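Local coordinates for protein putative invasin (Yersinia pseudotuberculosis IP 31758, PDB 5N40) that probably mediates attachment of the bacterium to host cells as an invasin-type adhesin, with immunoglobulin-like domains carrying a C-type lectin-like adhesion domain, at residues T220-A225 against G231-T236; N297-Q300 against G304-T307; A115-N118 against A122-L125. The protein carries 1 engineered substitution. One frame throughout, in Å; residues are numbered along the deposited sequence.

Contact 1 of 3, residues T220-A225 against G231-T236; sequences TSPDSA and GNMAET
The two irregular segments run at 79° to each other, and their nearest CA atoms, those of Ser221 and Gly231, are 4.3 Å apart. Met233 N closes the crossing with a hydrogen bond to Ser221 O of 3.0 Å whose N-H...O angle is 154°. The same carbonyl oxygen sits 3.1 Å from Gly231 CA, a CA-H...O contact; glycine suits this position because it has no side chain on the flank that the oxygen occupies. A water accepts from Gly231 N and donates to Pro222 O, a second, water-mediated link between the backbones. Met233 points toward the other segment: with CG anti to its backbone N (chi1 -179°) the chain reaches out straight before bending at the sulfur, so that CE ends 4.0 Å from Pro222 CD and close against the carbonyl of Thr220. Pro222 and Met233 lie alongside one another, both also against Trp267, the flexible thioether lying along the rigid proline ring. Both segments lie in the loop between strand 209-217 of the immunoglobulin-like domain and strand 236-239, where the C-type lectin-like adhesion domain joins it. Asp223, centre of an inverse gamma turn in which Ser224 N makes a weak bond to Pro222 O, lays its CB 3.4 Å from Gly231 O; its OD1 forms salt bridges with Arg116 and Arg153. On the exposed side Glu235, bent at chi2, reaches Asp223 chiefly through water. Its OE2 accepts from one water 2.5 Å away that also donates to Asp223 O, and from another that takes the N-H of Asp223 and donates to Met233 O, while OE1 pairs with Arg246.

Contact 2 of 3, residues N297-Q300 against G304-T307; sequences NQIQ and GWPT
Thr307 OG1 donates a short hydrogen bond of 2.6 Å to Asn297 OD1, arriving in the carbonyl plane of the amide, on a lone pair. The hydroxyl reaches it by sitting between the backbone N and the carbonyl carbon (chi1 59°), which at the same time turns CG2 of Thr307 toward Ile299 CG2, 3.5 Å away. A threonine therefore serves two needs here, one branch polar and one apolar. The other half of the Asn297 amide is used as well: ND2 donates to Gln300 OE1 over 3.1 Å, coming from above the plane of that carbonyl, so both ends of the amide are held and its rotation is fixed. Asn297 occupies the N-cap position of the short helix 298-301 in the C-type lectin-like domain, yet its side chain makes no capping bond and instead reaches across to the loop beyond the helix. At the other end Gly304, with a positive phi of 88° that glycine adopts easily, turns the chain out of the helix, and its N makes a weak bond to Gln300 O. Trp305 N then donates to Ile299 O at 3.0 Å. Ile299 CG2, which also meets the Thr307 methyl, touches Trp305 CB at 3.7 Å, whereas the indole leads away toward Met233 and gives its NE1 hydrogen to Ala234 O.

Contact 3 of 3, residues A115-N118 against A122-L125; sequences ARKN and AISL
Ile123 CD1 lies over one face of the flat peptide between Ala115 and Arg116, 3.7 Å from Ala115 O, while the carbonyl of Ala122 receives Lys117 NZ tilted 23° from its plane. The strands involved belong to opposite sheets of an immunoglobulin-like sandwich: 123-131 pairs with 106-112 in one, and 116-118 runs parallel to 209-217 at the edge of the other. The chain thus changes sheets between 106-112 and 116-118, much as the first strand of many immunoglobulin folds is split into A and A'. The CA atoms of Lys117 and Ile123 are 7.1 Å apart, so side chains rather than backbone bonds join the segments. Lys117 suits the sandwich margin because its chain, extended beyond CG, is apolar along its length and charged at its end. CG and CD each pass 3.7 Å from Ile123 CG1, the two side chains crossing at a slant. Branched Ile123 is otherwise buried against Val214, Phe216 and Thr112. The ammonium is shared: it forms a salt bridge with Asp113, and Lys117 NZ donates to Ala122 O at 2.8 Å.

From the N terminus, contact 3 comes first, closing the short connection between strands 116-118 and 123-131 at the end of the immunoglobulin-like domain that faces the adhesion domain. After the strands of that domain, contact 1 closes a five-residue loop at the junction of the two domains, and contact 2 closes the exit from helix 298-301. They follow in series; none encloses or crosses another. Contact 1 stands in the middle and touches both others. Toward contact 3, the Asp223 to Arg116 salt bridge crosses the junction and joins the adhesion domain to the immunoglobulin-like domain; toward contact 2, Met233 CG packs 3.5 Å from Trp305 CD1. Contacts 2 and 3 stay about 11 Å apart at their nearest atoms.

Contact 1 of 3, residues T220-A225 against G231-T236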
# COMPACT_ATOMS: atom_id res chain seq x y z
N THR A 220 -1.26 16.75 -12.94
CA THR A 220 -0.52 17.93 -13.38
C THR A 220 0.83 17.60 -14.00
O THR A 220 1.61 18.52 -14.28
CB THR A 220 -0.33 18.90 -12.21
OG1 THR A 220 0.12 18.21 -11.03
CG2 THR A 220 -1.63 19.63 -11.91
N SER A 221 1.12 16.32 -14.25
CA SER A 221 2.31 15.92 -14.97
C SER A 221 1.93 15.14 -16.22
O SER A 221 1.01 14.32 -16.19
CB SER A 221 3.22 15.04 -14.09
OG SER A 221 3.91 15.81 -13.13
N PRO A 222 2.63 15.36 -17.33
CA PRO A 222 2.32 14.57 -18.53
C PRO A 222 2.84 13.15 -18.40
O PRO A 222 3.82 12.87 -17.70
CB PRO A 222 3.03 15.34 -19.65
CG PRO A 222 4.16 16.02 -18.97
CD PRO A 222 3.74 16.30 -17.55
N ASP A 223 2.16 12.23 -19.10
CA ASP A 223 2.57 10.83 -19.15
C ASP A 223 3.66 10.71 -20.22
O ASP A 223 3.43 10.29 -21.35
CB ASP A 223 1.39 9.91 -19.45
CG ASP A 223 1.77 8.44 -19.42
OD1 ASP A 223 2.85 8.10 -18.89
OD2 ASP A 223 0.98 7.61 -19.92
N SER A 224 4.86 11.12 -19.83
CA SER A 224 6.03 11.12 -20.69
C SER A 224 7.21 10.58 -19.90
O SER A 224 7.38 10.91 -18.73
CB SER A 224 6.36 12.53 -21.18
OG SER A 224 7.70 12.60 -21.65
N ALA A 225 8.03 9.75 -20.54
CA ALA A 225 9.22 9.25 -19.87
C ALA A 225 10.18 10.38 -19.49
O ALA A 225 11.06 10.16 -18.65
CB ALA A 225 9.94 8.23 -20.76
N GLY A 231 2.52 10.97 -14.15
CA GLY A 231 1.35 11.78 -14.40
C GLY A 231 0.43 11.19 -15.45
O GLY A 231 0.78 10.25 -16.17
N ASN A 232 -0.78 11.78 -15.54
CA ASN A 232 -1.75 11.41 -16.57
C ASN A 232 -2.43 12.65 -17.14
O ASN A 232 -3.64 12.64 -17.41
CB ASN A 232 -2.81 10.45 -16.03
CG ASN A 232 -3.70 11.09 -14.98
OD1 ASN A 232 -3.22 11.83 -14.12
ND2 ASN A 232 -5.00 10.82 -15.06
N MET A 233 -1.67 13.72 -17.34
CA MET A 233 -2.24 14.96 -17.86
C MET A 233 -2.93 14.69 -19.20
O MET A 233 -2.47 13.87 -20.00
CB MET A 233 -1.15 16.01 -18.04
CG MET A 233 -1.61 17.35 -18.57
SD MET A 233 -0.24 18.47 -18.87
CE MET A 233 0.42 18.57 -17.20
N ALA A 234 -4.05 15.38 -19.44
CA ALA A 234 -4.73 15.27 -20.72
C ALA A 234 -3.78 15.64 -21.86
O ALA A 234 -3.17 16.72 -21.85
CB ALA A 234 -5.95 16.19 -20.76
N GLU A 235 -3.67 14.75 -22.84
CA GLU A 235 -2.80 15.03 -23.99
C GLU A 235 -3.44 16.07 -24.90
O GLU A 235 -2.73 16.91 -25.48
CB GLU A 235 -2.53 13.75 -24.78
CG GLU A 235 -1.72 12.70 -24.03
CD GLU A 235 -0.27 13.09 -23.82
OE1 GLU A 235 0.21 14.03 -24.48
OE2 GLU A 235 0.40 12.45 -22.98
N THR A 236 -4.75 15.99 -25.08
CA THR A 236 -5.54 16.96 -25.82
C THR A 236 -6.85 17.19 -25.08
O THR A 236 -7.29 16.37 -24.28
CB THR A 236 -5.85 16.50 -27.26
OG1 THR A 236 -6.69 15.34 -27.22
CG2 THR A 236 -4.57 16.17 -28.02
O HOH W 1 4.72 10.94 -16.11
O HOH W 2 2.87 12.35 -23.49
O HOH W 3 -0.01 13.02 -20.52

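Contact 2 of 3, residues N297-Q300 against G304-T307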
# COMPACT_ATOMS: atom_id res chain seq x y z
N ASN A 297 -10.42 27.28 -12.88
CA ASN A 297 -9.12 26.62 -12.83
C ASN A 297 -9.21 25.10 -12.96
O ASN A 297 -8.26 24.39 -12.62
CB ASN A 297 -8.34 26.97 -11.56
CG ASN A 297 -6.85 26.83 -11.75
OD1 ASN A 297 -6.34 27.06 -12.85
ND2 ASN A 297 -6.15 26.43 -10.70
N GLN A 298 -10.33 24.58 -13.47
CA GLN A 298 -10.40 23.16 -13.75
C GLN A 298 -9.58 22.78 -14.98
O GLN A 298 -9.35 21.59 -15.20
CB GLN A 298 -11.87 22.74 -13.90
CG GLN A 298 -12.57 22.68 -12.54
CD GLN A 298 -14.03 22.32 -12.60
OE1 GLN A 298 -14.43 21.24 -12.16
NE2 GLN A 298 -14.84 23.23 -13.13
N ILE A 299 -9.09 23.75 -15.75
CA ILE A 299 -8.05 23.44 -16.73
C ILE A 299 -6.88 22.78 -16.02
O ILE A 299 -6.23 21.87 -16.57
CB ILE A 299 -7.63 24.71 -17.49
CG1 ILE A 299 -8.76 25.15 -18.45
CG2 ILE A 299 -6.34 24.49 -18.27
CD1 ILE A 299 -9.01 24.20 -19.61
N GLN A 300 -6.61 23.18 -14.78
CA GLN A 300 -5.57 22.56 -13.96
C GLN A 300 -6.10 21.37 -13.15
O GLN A 300 -5.49 20.29 -13.16
CB GLN A 300 -4.95 23.60 -13.02
CG GLN A 300 -3.77 23.06 -12.19
CD GLN A 300 -3.48 23.91 -10.96
OE1 GLN A 300 -3.32 25.12 -11.04
NE2 GLN A 300 -3.42 23.26 -9.80
N GLY A 304 -5.18 18.95 -15.68
CA GLY A 304 -3.80 19.00 -15.26
C GLY A 304 -2.94 20.07 -15.92
O GLY A 304 -1.77 20.19 -15.55
N TRP A 305 -3.46 20.86 -16.85
CA TRP A 305 -2.59 21.80 -17.55
C TRP A 305 -2.15 22.93 -16.62
O TRP A 305 -2.93 23.36 -15.76
CB TRP A 305 -3.29 22.40 -18.77
CG TRP A 305 -3.62 21.41 -19.83
CD1 TRP A 305 -3.59 20.05 -19.73
CD2 TRP A 305 -4.05 21.70 -21.17
NE1 TRP A 305 -3.96 19.48 -20.91
CE2 TRP A 305 -4.26 20.46 -21.82
CE3 TRP A 305 -4.28 22.88 -21.88
CZ2 TRP A 305 -4.68 20.38 -23.14
CZ3 TRP A 305 -4.70 22.79 -23.20
CH2 TRP A 305 -4.89 21.55 -23.81
N PRO A 306 -0.92 23.42 -16.75
CA PRO A 306 -0.44 24.50 -15.87
C PRO A 306 -1.06 25.84 -16.26
O PRO A 306 -0.97 26.24 -17.42
CB PRO A 306 1.07 24.50 -16.10
CG PRO A 306 1.22 24.00 -17.50
CD PRO A 306 0.13 22.99 -17.70
N THR A 307 -1.63 26.54 -15.28
CA THR A 307 -2.43 27.73 -15.57
C THR A 307 -1.91 29.01 -14.92
O THR A 307 -2.56 30.05 -15.04
CB THR A 307 -3.88 27.51 -15.15
OG1 THR A 307 -3.93 27.21 -13.75
CG2 THR A 307 -4.52 26.38 -15.94

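Contact 3 of 3, residues A115-N118 against A122-L125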
# COMPACT_ATOMS: atom_id res chain seq x y z
N ALA A 115 0.02 -2.16 -11.49
CA ALA A 115 0.97 -1.50 -10.61
C ALA A 115 0.94 0.02 -10.72
O ALA A 115 1.49 0.69 -9.85
CB ALA A 115 2.39 -1.99 -10.89
N ARG A 116 0.30 0.56 -11.75
CA ARG A 116 0.28 2.00 -11.98
C ARG A 116 -1.13 2.43 -12.34
O ARG A 116 -1.68 1.97 -13.34
CB ARG A 116 1.26 2.40 -13.09
CG ARG A 116 1.24 3.90 -13.39
CD ARG A 116 2.23 4.28 -14.47
NE ARG A 116 2.10 5.70 -14.77
CZ ARG A 116 2.48 6.28 -15.90
NH1 ARG A 116 3.02 5.56 -16.87
NH2 ARG A 116 2.30 7.58 -16.05
N LYS A 117 -1.70 3.31 -11.53
CA LYS A 117 -3.02 3.87 -11.79
C LYS A 117 -2.96 5.37 -11.53
O LYS A 117 -1.89 5.93 -11.29
CB LYS A 117 -4.09 3.17 -10.94
CG LYS A 117 -4.25 1.68 -11.20
CD LYS A 117 -5.51 1.13 -10.52
CE LYS A 117 -5.66 -0.39 -10.72
NZ LYS A 117 -6.95 -0.95 -10.18
N ASN A 118 -4.11 6.02 -11.61
CA ASN A 118 -4.22 7.45 -11.40
C ASN A 118 -4.69 7.73 -9.98
O ASN A 118 -5.48 6.97 -9.41
CB ASN A 118 -5.21 8.09 -12.38
CG ASN A 118 -4.88 7.78 -13.82
OD1 ASN A 118 -3.72 7.82 -14.23
ND2 ASN A 118 -5.91 7.46 -14.61
N ALA A 122 -7.98 2.94 -7.08
CA ALA A 122 -7.45 2.04 -6.06
C ALA A 122 -6.77 0.85 -6.72
O ALA A 122 -7.33 0.25 -7.64
CB ALA A 122 -8.56 1.56 -5.12
N ILE A 123 -5.58 0.53 -6.24
CA ILE A 123 -4.87 -0.67 -6.67
C ILE A 123 -5.21 -1.81 -5.71
O ILE A 123 -5.21 -1.63 -4.49
CB ILE A 123 -3.35 -0.42 -6.70
CG1 ILE A 123 -3.00 0.50 -7.87
CG2 ILE A 123 -2.57 -1.73 -6.84
CD1 ILE A 123 -1.56 1.01 -7.85
N SER A 124 -5.52 -2.97 -6.28
CA SER A 124 -5.79 -4.16 -5.49
C SER A 124 -4.48 -4.91 -5.28
O SER A 124 -3.85 -5.35 -6.24
CB SER A 124 -6.81 -5.06 -6.20
OG SER A 124 -7.17 -6.16 -5.38
N LEU A 125 -4.07 -5.04 -4.02
CA LEU A 125 -2.80 -5.64 -3.65
C LEU A 125 -3.10 -6.92 -2.88
O LEU A 125 -3.82 -6.88 -1.87
CB LEU A 125 -1.97 -4.67 -2.81
CG LEU A 125 -0.53 -5.05 -2.43
CD1 LEU A 125 0.24 -3.79 -2.07
CD2 LEU A 125 -0.47 -6.04 -1.28